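Local atomic coordinates of carbamate kinase (Aeropyrum pernix, PDB entry 2E9Y), a protein that probably catalyses the reversible transfer of a phosphoryl group from ATP to carbamate, giving ADP and carbamoyl phosphate. Residues A[263-267]-A[268-272]; A[273-276]-A[277-281]. All blocks are in the same frame, centred on the assembly; numbering follows the deposited sequence.

Contact 1: residues A[263-267]-A[268-272]; sequences KYLRE and GHFPP
Tyr264 and His269 pair edge to face where helix 258-266 ends and the chain turns out of it. The two ring planes stand at 82°, with centroids 5.2 Å apart, and CD1 of the tyrosine sits over the rim of the imidazole, 3.7 Å from His269 CD2. With CG anti to the carbonyl carbon (chi1 -73°), the Tyr264 ring leans outward from the helix and turns its CD1 edge to the imidazole. At the edge of the imidazole, near its plane, lies Glu267 CB.

Backbone bonds make this end a Schellman motif. His269 N reaches back to Tyr264 O at 3.3 Å, and Gly268 N to Leu265 O. Gly268 is the C-prime residue, with a positive phi (74°) that favours glycine. Tyr264 O also accepts from Glu267 N, which approaches from the opposite face to His269 N. Water 1 adds a bridge, donating to Leu265 O and accepting from Phe270 N at 2.8 Å.

Apolar contacts complete the turn. Phe270 CE2 lies 3.6 Å from Tyr264 CB, and Leu265 CD1 meets the phenylalanine at its edge, in plane, 4.0 Å from Phe270 CD2. His269 CB sits over the centre of one Phe270 face. An alanine in place of His269 would probably leave the Tyr264 ring edge without its aromatic partner and freer to turn.

Beyond the turn, His269 packs on Asn244 and Arg247, while Phe270 reaches Val241 and Val279, the latter on helix 275-289.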
# COMPACT_ATOMS: atom_id res chain seq x y z
N LYS A 263 24.68 -0.65 -29.27
CA LYS A 263 25.11 -1.61 -30.28
C LYS A 263 25.20 -3.00 -29.66
O LYS A 263 24.72 -3.99 -30.22
CB LYS A 263 26.48 -1.24 -30.85
CG LYS A 263 26.52 0.08 -31.60
CD LYS A 263 27.94 0.34 -32.10
CE LYS A 263 28.07 1.70 -32.76
NZ LYS A 263 29.49 1.98 -33.13
N TYR A 264 25.84 -3.08 -28.49
CA TYR A 264 26.00 -4.34 -27.79
C TYR A 264 24.63 -4.92 -27.43
O TYR A 264 24.41 -6.13 -27.52
CB TYR A 264 26.82 -4.15 -26.51
CG TYR A 264 28.30 -3.92 -26.75
CD1 TYR A 264 29.08 -4.90 -27.36
CD2 TYR A 264 28.91 -2.72 -26.38
CE1 TYR A 264 30.44 -4.70 -27.59
CE2 TYR A 264 30.27 -2.51 -26.61
CZ TYR A 264 31.03 -3.50 -27.21
OH TYR A 264 32.36 -3.29 -27.47
N LEU A 265 23.72 -4.04 -27.02
CA LEU A 265 22.37 -4.43 -26.64
C LEU A 265 21.63 -5.13 -27.77
O LEU A 265 20.98 -6.15 -27.55
CB LEU A 265 21.58 -3.20 -26.20
CG LEU A 265 20.12 -3.43 -25.77
CD1 LEU A 265 20.09 -4.33 -24.54
CD2 LEU A 265 19.46 -2.09 -25.47
N ARG A 266 21.74 -4.59 -28.98
CA ARG A 266 21.08 -5.18 -30.14
C ARG A 266 21.65 -6.53 -30.56
O ARG A 266 21.01 -7.27 -31.31
CB ARG A 266 21.14 -4.21 -31.32
CG ARG A 266 20.39 -2.91 -31.11
CD ARG A 266 20.43 -2.04 -32.36
NE ARG A 266 19.88 -2.74 -33.52
CZ ARG A 266 19.83 -2.23 -34.75
NH1 ARG A 266 20.30 -1.01 -34.98
NH2 ARG A 266 19.31 -2.94 -35.74
N GLU A 267 22.84 -6.85 -30.07
CA GLU A 267 23.47 -8.12 -30.43
C GLU A 267 23.28 -9.21 -29.38
O GLU A 267 23.90 -10.27 -29.45
CB GLU A 267 24.97 -7.90 -30.68
CG GLU A 267 25.27 -6.98 -31.86
CD GLU A 267 24.89 -7.60 -33.19
OE1 GLU A 267 25.48 -8.63 -33.56
OE2 GLU A 267 24.00 -7.05 -33.87
N GLY A 268 22.43 -8.94 -28.39
CA GLY A 268 22.17 -9.92 -27.35
C GLY A 268 23.27 -10.11 -26.32
O GLY A 268 23.34 -11.17 -25.68
N HIS A 269 24.12 -9.11 -26.15
CA HIS A 269 25.20 -9.19 -25.18
C HIS A 269 24.69 -9.18 -23.75
O HIS A 269 25.35 -9.68 -22.84
CB HIS A 269 26.17 -8.02 -25.37
CG HIS A 269 27.39 -8.36 -26.16
ND1 HIS A 269 28.52 -8.91 -25.59
CD2 HIS A 269 27.66 -8.26 -27.49
CE1 HIS A 269 29.42 -9.13 -26.52
NE2 HIS A 269 28.93 -8.74 -27.68
N PHE A 270 23.51 -8.61 -23.55
CA PHE A 270 22.92 -8.49 -22.22
C PHE A 270 21.62 -9.28 -22.08
O PHE A 270 20.60 -8.92 -22.66
CB PHE A 270 22.68 -7.02 -21.91
CG PHE A 270 23.86 -6.14 -22.23
CD1 PHE A 270 25.08 -6.33 -21.59
CD2 PHE A 270 23.75 -5.15 -23.20
CE1 PHE A 270 26.18 -5.54 -21.91
CE2 PHE A 270 24.85 -4.35 -23.53
CZ PHE A 270 26.07 -4.55 -22.88
N PRO A 271 21.65 -10.36 -21.28
CA PRO A 271 20.49 -11.23 -21.03
C PRO A 271 19.20 -10.46 -20.81
O PRO A 271 19.11 -9.62 -19.91
CB PRO A 271 20.92 -12.02 -19.80
CG PRO A 271 22.39 -12.16 -20.00
CD PRO A 271 22.79 -10.77 -20.44
N PRO A 272 18.17 -10.74 -21.62
CA PRO A 272 16.87 -10.07 -21.51
C PRO A 272 16.26 -10.20 -20.12
O PRO A 272 15.41 -9.41 -19.73
CB PRO A 272 16.03 -10.77 -22.57
CG PRO A 272 17.04 -11.15 -23.61
CD PRO A 272 18.18 -11.68 -22.76
O HOH W 1 21.48 -7.57 -25.24

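Contact 2: residues A[273-276]-A[277-281]; sequences GSMG and PKVEA
Met275 packs against Lys278 and Val279 in a local contact along the first turn of helix 275-289, where the loop from helix 258-266 enters it. Two backbone bonds, Val279 N to Met275 O and Glu280 N to Gly276 O, each 3.0 Å, give the regular i to i+4 pattern. Pro277, which has no N-H to donate, fits in this first turn, its CD 3.5 Å from Ser274 O.

The methionine carries the side-chain contact. With CG anti to the backbone N (chi1 -170°), Met275 brings its CG to 4.0 Å from Val279 CG2; bends at chi2 and chi3 then carry SD across the lysine, 3.8 Å from Lys278 CB. The aliphatic part of Lys278 also runs past Ser274 O, and its NZ forms a salt bridge with Asp217.

In other members of the amino acid kinase family the corresponding helix start lies near the nucleotide phosphates, so this end probably borders the active site. Lys278 rests on Ile234 and Thr236 of strand 231-236, Ala281 packs on helix 216-226, and Val279 faces Leu261 of helix 258-266.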
# COMPACT_ATOMS: atom_id res chain seq x y z
N GLY A 273 16.71 -11.20 -19.37
CA GLY A 273 16.18 -11.42 -18.04
C GLY A 273 16.92 -10.77 -16.89
O GLY A 273 16.55 -10.97 -15.73
N SER A 274 17.94 -9.98 -17.18
CA SER A 274 18.69 -9.33 -16.11
C SER A 274 19.31 -7.98 -16.46
O SER A 274 18.73 -6.93 -16.18
CB SER A 274 19.79 -10.27 -15.61
OG SER A 274 20.67 -10.64 -16.66
N MET A 275 20.49 -8.00 -17.07
CA MET A 275 21.19 -6.77 -17.41
C MET A 275 20.65 -6.03 -18.63
O MET A 275 20.85 -4.83 -18.76
CB MET A 275 22.68 -7.06 -17.58
CG MET A 275 23.54 -5.81 -17.71
SD MET A 275 23.21 -4.63 -16.39
CE MET A 275 23.98 -5.42 -14.98
N GLY A 276 19.98 -6.75 -19.52
CA GLY A 276 19.44 -6.12 -20.72
C GLY A 276 18.55 -4.93 -20.43
O GLY A 276 18.79 -3.83 -20.94
N PRO A 277 17.48 -5.11 -19.63
CA PRO A 277 16.57 -4.01 -19.30
C PRO A 277 17.27 -2.84 -18.60
O PRO A 277 16.91 -1.69 -18.79
CB PRO A 277 15.53 -4.68 -18.40
CG PRO A 277 15.47 -6.06 -18.96
CD PRO A 277 16.93 -6.39 -19.16
N LYS A 278 18.28 -3.16 -17.79
CA LYS A 278 19.02 -2.13 -17.07
C LYS A 278 19.83 -1.27 -18.04
O LYS A 278 19.89 -0.04 -17.90
CB LYS A 278 19.92 -2.77 -16.02
CG LYS A 278 19.14 -3.42 -14.87
CD LYS A 278 20.04 -4.21 -13.93
CE LYS A 278 19.28 -4.66 -12.69
NZ LYS A 278 18.00 -5.33 -13.04
N VAL A 279 20.45 -1.91 -19.02
CA VAL A 279 21.23 -1.18 -20.01
C VAL A 279 20.27 -0.34 -20.86
O VAL A 279 20.55 0.82 -21.15
CB VAL A 279 22.03 -2.14 -20.93
CG1 VAL A 279 22.55 -1.40 -22.16
CG2 VAL A 279 23.19 -2.72 -20.15
N GLU A 280 19.13 -0.91 -21.22
CA GLU A 280 18.15 -0.20 -22.03
C GLU A 280 17.67 1.04 -21.27
O GLU A 280 17.56 2.12 -21.83
CB GLU A 280 16.94 -1.10 -22.33
CG GLU A 280 15.99 -0.50 -23.36
CD GLU A 280 14.69 -1.28 -23.48
OE1 GLU A 280 14.73 -2.52 -23.48
OE2 GLU A 280 13.62 -0.63 -23.58
N ALA A 281 17.39 0.85 -19.98
CA ALA A 281 16.93 1.94 -19.11
C ALA A 281 17.96 3.06 -19.02
O ALA A 281 17.63 4.23 -19.15
CB ALA A 281 16.63 1.39 -17.71

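Contacts 1 and 2 follow each other along the chain, one ending helix 258-266 and the other starting helix 275-289, with their centres about 9 Å apart. They touch directly. Pro271 O lies 3.0 Å from Gly276 N, a probable hydrogen bond joining the connecting loop to the first turn of the second helix. Close by, Phe270 CB packs 3.6 Å from Gly276 CA, and Leu265 CD1 comes within 3.9 Å of Gly276 O. Contact 1 is a surface feature, its centre about 20 Å from the centre of the chain; contact 2, whose centre is about 11 Å from it, lies deeper and is probably the nearer to the nucleotide site, judging from other family members.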